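Organophosphorus hydrolase (Pseudomonas oleovorans, PDB 4O98) hydrolyses organophosphorus compounds as a double variant of a lactonase, probably by means of a two-zinc centre of the metallo-beta-lactamase type. Local coordinates at residues L243-I248 with Q277-E282; K258-W263 with Q271-R276. All blocks are in the same frame, centred on the assembly; numbering follows the deposited sequence.

Contact 1: L243-I248 with Q277-E282. With ZN (zinc ion), chain F; ZN (zinc ion), chain E.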
ATOM      1  N   LEU B 243      16.354   3.402   6.676  1.00 33.01           N
ATOM      2  CA  LEU B 243      17.288   2.300   6.500  1.00 33.09           C
ATOM      3  C   LEU B 243      16.850   1.467   5.297  1.00 35.24           C
ATOM      4  O   LEU B 243      15.820   0.772   5.351  1.00 34.12           O
ATOM      5  CB  LEU B 243      17.333   1.429   7.763  1.00 34.83           C
ATOM      6  CG  LEU B 243      18.422   0.352   7.834  1.00 39.47           C
ATOM      7  CD1 LEU B 243      19.811   0.985   7.977  1.00 36.78           C
ATOM      8  CD2 LEU B 243      18.154  -0.611   8.967  1.00 35.26           C
ATOM      9  N   VAL B 244      17.593   1.574   4.195  1.00 34.92           N
ATOM     10  CA  VAL B 244      17.342   0.738   3.032  1.00 32.15           C
ATOM     11  C   VAL B 244      18.092  -0.542   3.346  1.00 34.29           C
ATOM     12  O   VAL B 244      19.308  -0.617   3.167  1.00 34.83           O
ATOM     13  CB  VAL B 244      17.847   1.406   1.744  1.00 37.08           C
ATOM     14  CG1 VAL B 244      17.304   0.672   0.515  1.00 31.80           C
ATOM     15  CG2 VAL B 244      17.411   2.860   1.713  1.00 34.42           C
ATOM     16  N   TRP B 245      17.377  -1.546   3.853  1.00 32.87           N
ATOM     17  CA  TRP B 245      18.048  -2.584   4.631  1.00 35.79           C
ATOM     18  C   TRP B 245      18.449  -3.844   3.881  1.00 33.52           C
ATOM     19  O   TRP B 245      19.155  -4.690   4.426  1.00 37.30           O
ATOM     20  CB  TRP B 245      17.284  -2.889   5.934  1.00 34.50           C
ATOM     21  CG  TRP B 245      16.087  -3.790   5.839  1.00 30.79           C
ATOM     22  CD1 TRP B 245      15.647  -4.492   4.748  1.00 32.34           C
ATOM     23  CD2 TRP B 245      15.180  -4.091   6.900  1.00 28.28           C
ATOM     24  NE1 TRP B 245      14.526  -5.220   5.075  1.00 31.21           N
ATOM     25  CE2 TRP B 245      14.215  -4.981   6.390  1.00 31.85           C
ATOM     26  CE3 TRP B 245      15.096  -3.698   8.242  1.00 33.95           C
ATOM     27  CZ2 TRP B 245      13.169  -5.483   7.179  1.00 31.67           C
ATOM     28  CZ3 TRP B 245      14.058  -4.197   9.025  1.00 33.90           C
ATOM     29  CH2 TRP B 245      13.113  -5.081   8.490  1.00 35.58           C
ATOM     30  N   GLY B 246      18.007  -3.965   2.632  1.00 34.80           N
ATOM     31  CA  GLY B 246      18.386  -5.110   1.824  1.00 31.70           C
ATOM     32  C   GLY B 246      17.531  -6.318   2.158  1.00 35.36           C
ATOM     33  O   GLY B 246      16.298  -6.216   2.211  1.00 32.85           O
ATOM     34  N   ASP B 247      18.183  -7.456   2.386  1.00 32.57           N
ATOM     35  CA  ASP B 247      17.483  -8.692   2.677  1.00 33.23           C
ATOM     36  C   ASP B 247      17.699  -9.159   4.136  1.00 32.77           C
ATOM     37  O   ASP B 247      17.865 -10.346   4.386  1.00 33.66           O
ATOM     38  CB  ASP B 247      17.916  -9.799   1.694  1.00 32.77           C
ATOM     39  CG  ASP B 247      17.422  -9.561   0.263  1.00 35.63           C
ATOM     40  OD1 ASP B 247      16.851  -8.483  -0.010  1.00 33.85           O
ATOM     41  OD2 ASP B 247      17.619 -10.456  -0.595  1.00 33.13           O
ATOM     42  N   ILE B 248      17.663  -8.264   5.113  1.00 32.80           N
ATOM     43  CA  ILE B 248      17.825  -8.757   6.481  1.00 37.42           C
ATOM     44  C   ILE B 248      16.660  -9.688   6.855  1.00 39.28           C
ATOM     45  O   ILE B 248      16.749 -10.490   7.791  1.00 40.91           O
ATOM     46  CB  ILE B 248      18.016  -7.632   7.526  1.00 38.76           C
ATOM     47  CG1 ILE B 248      16.715  -6.894   7.787  1.00 39.60           C
ATOM     48  CG2 ILE B 248      19.122  -6.666   7.110  1.00 36.65           C
ATOM     49  CD1 ILE B 248      16.093  -7.274   9.121  1.00 39.55           C
ATOM     50  N   GLN B 277      18.086  -9.706  14.281  1.00 35.38           N
ATOM     51  CA  GLN B 277      17.756  -9.314  15.658  1.00 42.19           C
ATOM     52  C   GLN B 277      18.245  -7.908  16.024  1.00 39.65           C
ATOM     53  O   GLN B 277      17.488  -7.109  16.588  1.00 41.12           O
ATOM     54  CB  GLN B 277      18.306 -10.339  16.667  1.00 39.52           C
ATOM     55  CG  GLN B 277      17.580 -11.705  16.647  1.00 39.61           C
ATOM     56  CD  GLN B 277      16.246 -11.689  17.376  1.00 42.39           C
ATOM     57  OE1 GLN B 277      15.729 -10.633  17.741  1.00 44.21           O
ATOM     58  NE2 GLN B 277      15.685 -12.871  17.598  1.00 42.91           N
ATOM     59  N   ARG B 278      19.506  -7.618  15.705  1.00 36.22           N
ATOM     60  CA  ARG B 278      20.098  -6.312  15.980  1.00 36.63           C
ATOM     61  C   ARG B 278      19.374  -5.205  15.216  1.00 38.59           C
ATOM     62  O   ARG B 278      18.950  -4.210  15.811  1.00 39.00           O
ATOM     63  CB  ARG B 278      21.588  -6.310  15.609  1.00 40.83           C
ATOM     64  CG  ARG B 278      22.243  -4.930  15.614  1.00 49.55           C
ATOM     65  CD  ARG B 278      23.754  -4.989  15.340  1.00 53.43           C
ATOM     66  NE  ARG B 278      24.072  -5.251  13.933  1.00 59.13           N
ATOM     67  CZ  ARG B 278      24.810  -6.275  13.504  1.00 56.60           C
ATOM     68  NH1 ARG B 278      25.324  -7.140  14.373  1.00 58.83           N
ATOM     69  NH2 ARG B 278      25.043  -6.435  12.203  1.00 54.75           N
ATOM     70  N   ILE B 279      19.215  -5.393  13.904  1.00 38.89           N
ATOM     71  CA  ILE B 279      18.618  -4.369  13.049  1.00 36.49           C
ATOM     72  C   ILE B 279      17.157  -4.093  13.441  1.00 37.82           C
ATOM     73  O   ILE B 279      16.743  -2.941  13.527  1.00 37.84           O
ATOM     74  CB  ILE B 279      18.713  -4.735  11.552  1.00 41.85           C
ATOM     75  CG1 ILE B 279      20.172  -4.906  11.110  1.00 40.40           C
ATOM     76  CG2 ILE B 279      18.043  -3.669  10.704  1.00 40.65           C
ATOM     77  CD1 ILE B 279      21.064  -3.727  11.457  1.00 43.45           C
ATOM     78  N   LEU B 280      16.381  -5.149  13.677  1.00 35.75           N
ATOM     79  CA  LEU B 280      14.999  -4.993  14.122  1.00 36.72           C
ATOM     80  C   LEU B 280      14.925  -4.209  15.446  1.00 40.96           C
ATOM     81  O   LEU B 280      14.154  -3.249  15.579  1.00 40.83           O
ATOM     82  CB  LEU B 280      14.360  -6.364  14.309  1.00 34.23           C
ATOM     83  CG  LEU B 280      13.304  -6.912  13.353  1.00 38.15           C
ATOM     84  CD1 LEU B 280      13.431  -6.367  11.963  1.00 35.50           C
ATOM     85  CD2 LEU B 280      13.401  -8.424  13.342  1.00 32.23           C
ATOM     86  N   ALA B 281      15.731  -4.627  16.420  1.00 41.89           N
ATOM     87  CA  ALA B 281      15.747  -3.981  17.727  1.00 43.83           C
ATOM     88  C   ALA B 281      16.053  -2.504  17.573  1.00 39.33           C
ATOM     89  O   ALA B 281      15.369  -1.664  18.156  1.00 41.46           O
ATOM     90  CB  ALA B 281      16.758  -4.652  18.653  1.00 39.83           C
ATOM     91  N   GLU B 282      17.060  -2.182  16.768  1.00 38.11           N
ATOM     92  CA  GLU B 282      17.411  -0.781  16.579  1.00 42.42           C
ATOM     93  C   GLU B 282      16.319   0.008  15.829  1.00 41.77           C
ATOM     94  O   GLU B 282      15.997   1.141  16.202  1.00 38.68           O
ATOM     95  CB  GLU B 282      18.767  -0.637  15.879  1.00 42.07           C
ATOM     96  CG  GLU B 282      19.413   0.716  16.140  1.00 49.52           C
ATOM     97  CD  GLU B 282      20.594   1.015  15.239  1.00 57.76           C
ATOM     98  OE1 GLU B 282      21.469   0.129  15.071  1.00 55.86           O
ATOM     99  OE2 GLU B 282      20.639   2.152  14.708  1.00 60.94           O
TER
HETATM  100 ZN    ZN F 402      19.391 -11.859  -1.258  1.00 39.09          ZN
HETATM  101 ZN    ZN E 401      16.826 -10.460  -2.377  1.00 35.82          ZN
HETATM  102  O   HOH W   1      18.040 -12.218  -2.836  1.00 32.51           O
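Ile279 of helix 269-286 points toward strand 240-246 and meets Leu243, Trp245 and Ile248. At its root, CB has the tip of Ile248 as a neighbour, 4.4 Å from CD1. The next atom, CG2, lies anti to the backbone N, a placement that brings it toward the strand, where two side chains receive it. Leu243 arrives at about a right angle, its CD2 3.5 Å from Ile279 CG2. The indole of Trp245 slides past in the opposite direction, with CE3 3.8 Å from that methyl. The other branch, CG1 to CD1, leads away from the indole. Strand 240-246, helix 269-286 and the neighbouring parallel strand 289-292 form a beta-alpha-beta unit of the alphabeta/betaalpha sandwich, and the helix segment runs back at 157° to the strand. One helix position further, Leu280 places CD1 3.7 Å from CZ3 of Trp245 and equally near its CH2, so the six-membered ring is met by both helix residues. Ile248 joins them from the loop that follows the strand. With CG1 set between its backbone N and carbonyl carbon (chi1 73°), that atom lies over the centre of the Trp245 ring, 3.3 Å above the plane, and CD1 continues to 4.0 Å from Leu280 CD1. Just before Ile248 in the chain, Asp247 turns its side chain away from the helix. Its OD2 bridges the metals, 2.0 Å from the zinc of chain E and 2.4 Å from the zinc of chain F; a water also bridges them, and His139, His141 and His226 add to one site, Asp143, His144 and His294 to the other.

Contact 2: K258-W263 with Q271-R276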
ATOM      1  N   LYS B 258       8.977 -13.852  14.433  1.00 35.48           N
ATOM      2  CA  LYS B 258       9.979 -14.851  14.826  1.00 33.50           C
ATOM      3  C   LYS B 258      11.299 -14.645  14.074  1.00 34.05           C
ATOM      4  O   LYS B 258      11.597 -15.373  13.122  1.00 36.79           O
ATOM      5  CB  LYS B 258       9.479 -16.274  14.542  1.00 38.37           C
ATOM      6  CG  LYS B 258       8.014 -16.551  14.862  1.00 41.05           C
ATOM      7  CD  LYS B 258       7.746 -16.586  16.366  1.00 42.40           C
ATOM      8  CE  LYS B 258       8.203 -17.891  16.982  1.00 48.94           C
ATOM      9  NZ  LYS B 258       7.672 -18.064  18.374  1.00 51.05           N
ATOM     10  N   PRO B 259      12.103 -13.666  14.498  1.00 31.17           N
ATOM     11  CA  PRO B 259      13.318 -13.361  13.726  1.00 33.09           C
ATOM     12  C   PRO B 259      14.348 -14.493  13.762  1.00 39.87           C
ATOM     13  O   PRO B 259      15.280 -14.493  12.940  1.00 39.36           O
ATOM     14  CB  PRO B 259      13.870 -12.107  14.412  1.00 34.76           C
ATOM     15  CG  PRO B 259      12.693 -11.514  15.149  1.00 37.45           C
ATOM     16  CD  PRO B 259      11.876 -12.704  15.589  1.00 34.43           C
ATOM     17  N   GLU B 260      14.182 -15.449  14.677  1.00 33.38           N
ATOM     18  CA  GLU B 260      15.115 -16.572  14.739  1.00 38.27           C
ATOM     19  C   GLU B 260      14.873 -17.554  13.600  1.00 39.01           C
ATOM     20  O   GLU B 260      15.721 -18.405  13.311  1.00 42.02           O
ATOM     21  CB  GLU B 260      15.060 -17.287  16.095  1.00 35.89           C
ATOM     22  CG  GLU B 260      15.544 -16.430  17.267  1.00 39.03           C
ATOM     23  CD  GLU B 260      17.028 -16.146  17.189  1.00 45.32           C
ATOM     24  OE1 GLU B 260      17.782 -17.089  16.866  1.00 47.45           O
ATOM     25  OE2 GLU B 260      17.440 -14.987  17.440  1.00 45.12           O
ATOM     26  N   VAL B 261      13.721 -17.432  12.947  1.00 34.51           N
ATOM     27  CA  VAL B 261      13.450 -18.232  11.761  1.00 36.97           C
ATOM     28  C   VAL B 261      14.398 -17.803  10.643  1.00 40.45           C
ATOM     29  O   VAL B 261      14.526 -16.607  10.343  1.00 36.85           O
ATOM     30  CB  VAL B 261      12.011 -18.055  11.283  1.00 35.03           C
ATOM     31  CG1 VAL B 261      11.822 -18.737   9.957  1.00 35.96           C
ATOM     32  CG2 VAL B 261      11.033 -18.614  12.308  1.00 37.50           C
ATOM     33  N   VAL B 262      15.061 -18.776  10.027  1.00 40.31           N
ATOM     34  CA  VAL B 262      16.091 -18.477   9.045  1.00 38.75           C
ATOM     35  C   VAL B 262      15.613 -18.756   7.642  1.00 38.69           C
ATOM     36  O   VAL B 262      14.543 -19.333   7.439  1.00 43.69           O
ATOM     37  CB  VAL B 262      17.364 -19.293   9.303  1.00 43.64           C
ATOM     38  CG1 VAL B 262      17.819 -19.097  10.730  1.00 43.20           C
ATOM     39  CG2 VAL B 262      17.121 -20.768   9.026  1.00 38.45           C
ATOM     40  N   TRP B 263      16.425 -18.345   6.675  1.00 36.44           N
ATOM     41  CA  TRP B 263      16.111 -18.509   5.264  1.00 40.43           C
ATOM     42  C   TRP B 263      17.145 -19.454   4.645  1.00 42.90           C
ATOM     43  O   TRP B 263      18.342 -19.333   4.930  1.00 39.27           O
ATOM     44  CB  TRP B 263      16.140 -17.126   4.605  1.00 37.08           C
ATOM     45  CG  TRP B 263      15.874 -17.081   3.135  1.00 39.15           C
ATOM     46  CD1 TRP B 263      16.770 -16.789   2.146  1.00 42.02           C
ATOM     47  CD2 TRP B 263      14.618 -17.301   2.485  1.00 44.36           C
ATOM     48  NE1 TRP B 263      16.150 -16.829   0.919  1.00 41.92           N
ATOM     49  CE2 TRP B 263      14.828 -17.140   1.100  1.00 44.76           C
ATOM     50  CE3 TRP B 263      13.333 -17.614   2.940  1.00 43.43           C
ATOM     51  CZ2 TRP B 263      13.800 -17.284   0.170  1.00 43.26           C
ATOM     52  CZ3 TRP B 263      12.318 -17.756   2.019  1.00 43.82           C
ATOM     53  CH2 TRP B 263      12.554 -17.589   0.652  1.00 44.67           C
ATOM     54  N   GLN B 271      24.547 -16.066  11.412  1.00 40.85           N
ATOM     55  CA  GLN B 271      24.983 -14.681  11.390  1.00 42.24           C
ATOM     56  C   GLN B 271      23.831 -13.796  10.903  1.00 40.46           C
ATOM     57  O   GLN B 271      23.655 -12.660  11.362  1.00 37.93           O
ATOM     58  CB  GLN B 271      26.213 -14.548  10.479  1.00 42.88           C
ATOM     59  CG  GLN B 271      26.906 -13.186  10.502  1.00 43.91           C
ATOM     60  CD  GLN B 271      28.126 -13.123   9.572  1.00 52.50           C
ATOM     61  OE1 GLN B 271      28.084 -13.596   8.428  1.00 49.98           O
ATOM     62  NE2 GLN B 271      29.219 -12.538  10.066  1.00 53.89           N
ATOM     63  N   ALA B 272      23.040 -14.330   9.977  1.00 40.77           N
ATOM     64  CA  ALA B 272      21.882 -13.602   9.460  1.00 42.13           C
ATOM     65  C   ALA B 272      20.846 -13.340  10.567  1.00 41.20           C
ATOM     66  O   ALA B 272      20.264 -12.250  10.634  1.00 34.72           O
ATOM     67  CB  ALA B 272      21.264 -14.344   8.278  1.00 38.48           C
ATOM     68  N   ARG B 273      20.638 -14.338  11.434  1.00 43.09           N
ATOM     69  CA  ARG B 273      19.766 -14.201  12.606  1.00 42.19           C
ATOM     70  C   ARG B 273      20.238 -13.045  13.486  1.00 39.78           C
ATOM     71  O   ARG B 273      19.446 -12.195  13.895  1.00 39.99           O
ATOM     72  CB  ARG B 273      19.768 -15.488  13.447  1.00 44.00           C
ATOM     73  CG  ARG B 273      18.674 -16.529  13.130  1.00 46.27           C
ATOM     74  CD  ARG B 273      18.876 -17.817  13.969  1.00 46.82           C
ATOM     75  NE  ARG B 273      19.746 -17.555  15.119  1.00 55.07           N
ATOM     76  CZ  ARG B 273      20.866 -18.225  15.396  1.00 58.12           C
ATOM     77  NH1 ARG B 273      21.254 -19.236  14.629  1.00 51.54           N
ATOM     78  NH2 ARG B 273      21.598 -17.894  16.458  1.00 61.48           N
ATOM     79  N   GLN B 274      21.533 -13.009  13.776  1.00 36.58           N
ATOM     80  CA  GLN B 274      22.067 -11.979  14.663  1.00 41.45           C
ATOM     81  C   GLN B 274      21.913 -10.566  14.086  1.00 41.02           C
ATOM     82  O   GLN B 274      21.467  -9.656  14.790  1.00 42.43           O
ATOM     83  CB  GLN B 274      23.524 -12.272  15.021  1.00 42.78           C
ATOM     84  CG  GLN B 274      23.725 -13.669  15.627  1.00 57.63           C
ATOM     85  CD  GLN B 274      25.167 -13.950  16.036  1.00 64.20           C
ATOM     86  OE1 GLN B 274      26.066 -13.122  15.829  1.00 68.18           O
ATOM     87  NE2 GLN B 274      25.393 -15.125  16.621  1.00 56.99           N
ATOM     88  N   SER B 275      22.271 -10.384  12.813  1.00 38.74           N
ATOM     89  CA  SER B 275      22.056  -9.100  12.145  1.00 39.71           C
ATOM     90  C   SER B 275      20.571  -8.743  12.145  1.00 37.31           C
ATOM     91  O   SER B 275      20.215  -7.599  12.370  1.00 40.88           O
ATOM     92  CB  SER B 275      22.577  -9.123  10.702  1.00 39.10           C
ATOM     93  OG  SER B 275      23.949  -9.454  10.629  1.00 41.79           O
ATOM     94  N   ARG B 276      19.706  -9.723  11.898  1.00 36.44           N
ATOM     95  CA  ARG B 276      18.268  -9.460  11.864  1.00 36.53           C
ATOM     96  C   ARG B 276      17.752  -8.969  13.217  1.00 36.74           C
ATOM     97  O   ARG B 276      17.078  -7.936  13.290  1.00 36.24           O
ATOM     98  CB  ARG B 276      17.518 -10.712  11.418  1.00 34.98           C
ATOM     99  CG  ARG B 276      15.998 -10.580  11.346  1.00 35.55           C
ATOM    100  CD  ARG B 276      15.402 -11.887  10.834  1.00 34.73           C
ATOM    101  NE  ARG B 276      16.103 -12.318   9.631  1.00 40.45           N
ATOM    102  CZ  ARG B 276      16.655 -13.510   9.472  1.00 39.36           C
ATOM    103  NH1 ARG B 276      16.569 -14.422  10.434  1.00 35.36           N
ATOM    104  NH2 ARG B 276      17.280 -13.796   8.336  1.00 45.26           N
TER
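A type I beta turn from Lys258 to Val261, closed by the backbone bond from Val261 N to Lys258 O, lies in the connection between helices 252-255 and 269-286 and is laid against the first half of the longer helix. Two arginines one helical turn apart, Arg273 and Arg276, reach out from that helix to hold it. Arg276 leaves the backbone extended, then bends at chi3, which carries its guanidinium to the carbonyl of Pro259. NH1 gives Pro259 O a nearly straight hydrogen bond of 2.8 Å, with an N-H...O angle of 159° and the oxygen at the edge of the guanidinium, in its plane. Val261 O is also close to NH1, but at a poor angle; that oxygen is instead bonded by Gln255. On one face of the guanidinium, Ala272 O sits 4.0 Å above its centre. NE is bound to Ile248 O, which helps fix the rotation of the flat group. The aliphatic part also packs, Arg276 CD lying 3.9 Å from Pro259 CB. Nearer the surface, Glu260 sets off away from the helix, and a bend at chi2 brings its carboxylate back to Arg273. Glu260 OE1 lies 2.7 Å from Arg273 NE in a salt bridge, but the hydrogen bond in it is weak, its N-H...O angle being 117°; the carboxylate and guanidinium planes are 49° apart. The far end of Arg273 serves a second acid, NH1 forming a salt bridge with Asp270. Closer to the helix backbone, Val262 comes obliquely against the methylene chain, its CG1 3.6 Å from both CG and CD of Arg273.

Contacts 1 and 2 sit on successive parts of helix 269-286, their centres about 10 Å apart, and touch at several points. The bond from Arg276 to Ile248 O joins the helix to the residue after zinc ligand Asp247. Gln277 NE2 is 2.8 Å from Glu260 OE2, giving that carboxylate a helix partner besides Arg273. Leu280 CD2 packs 3.6 Å from Pro259 CG, extending the apolar layer of contact 1 to the turn of contact 2. The Arg276 side chain is about 10 Å from a zinc ion; its hold on Ile248 may help position the segment that carries Asp247, from beyond the first coordination shell.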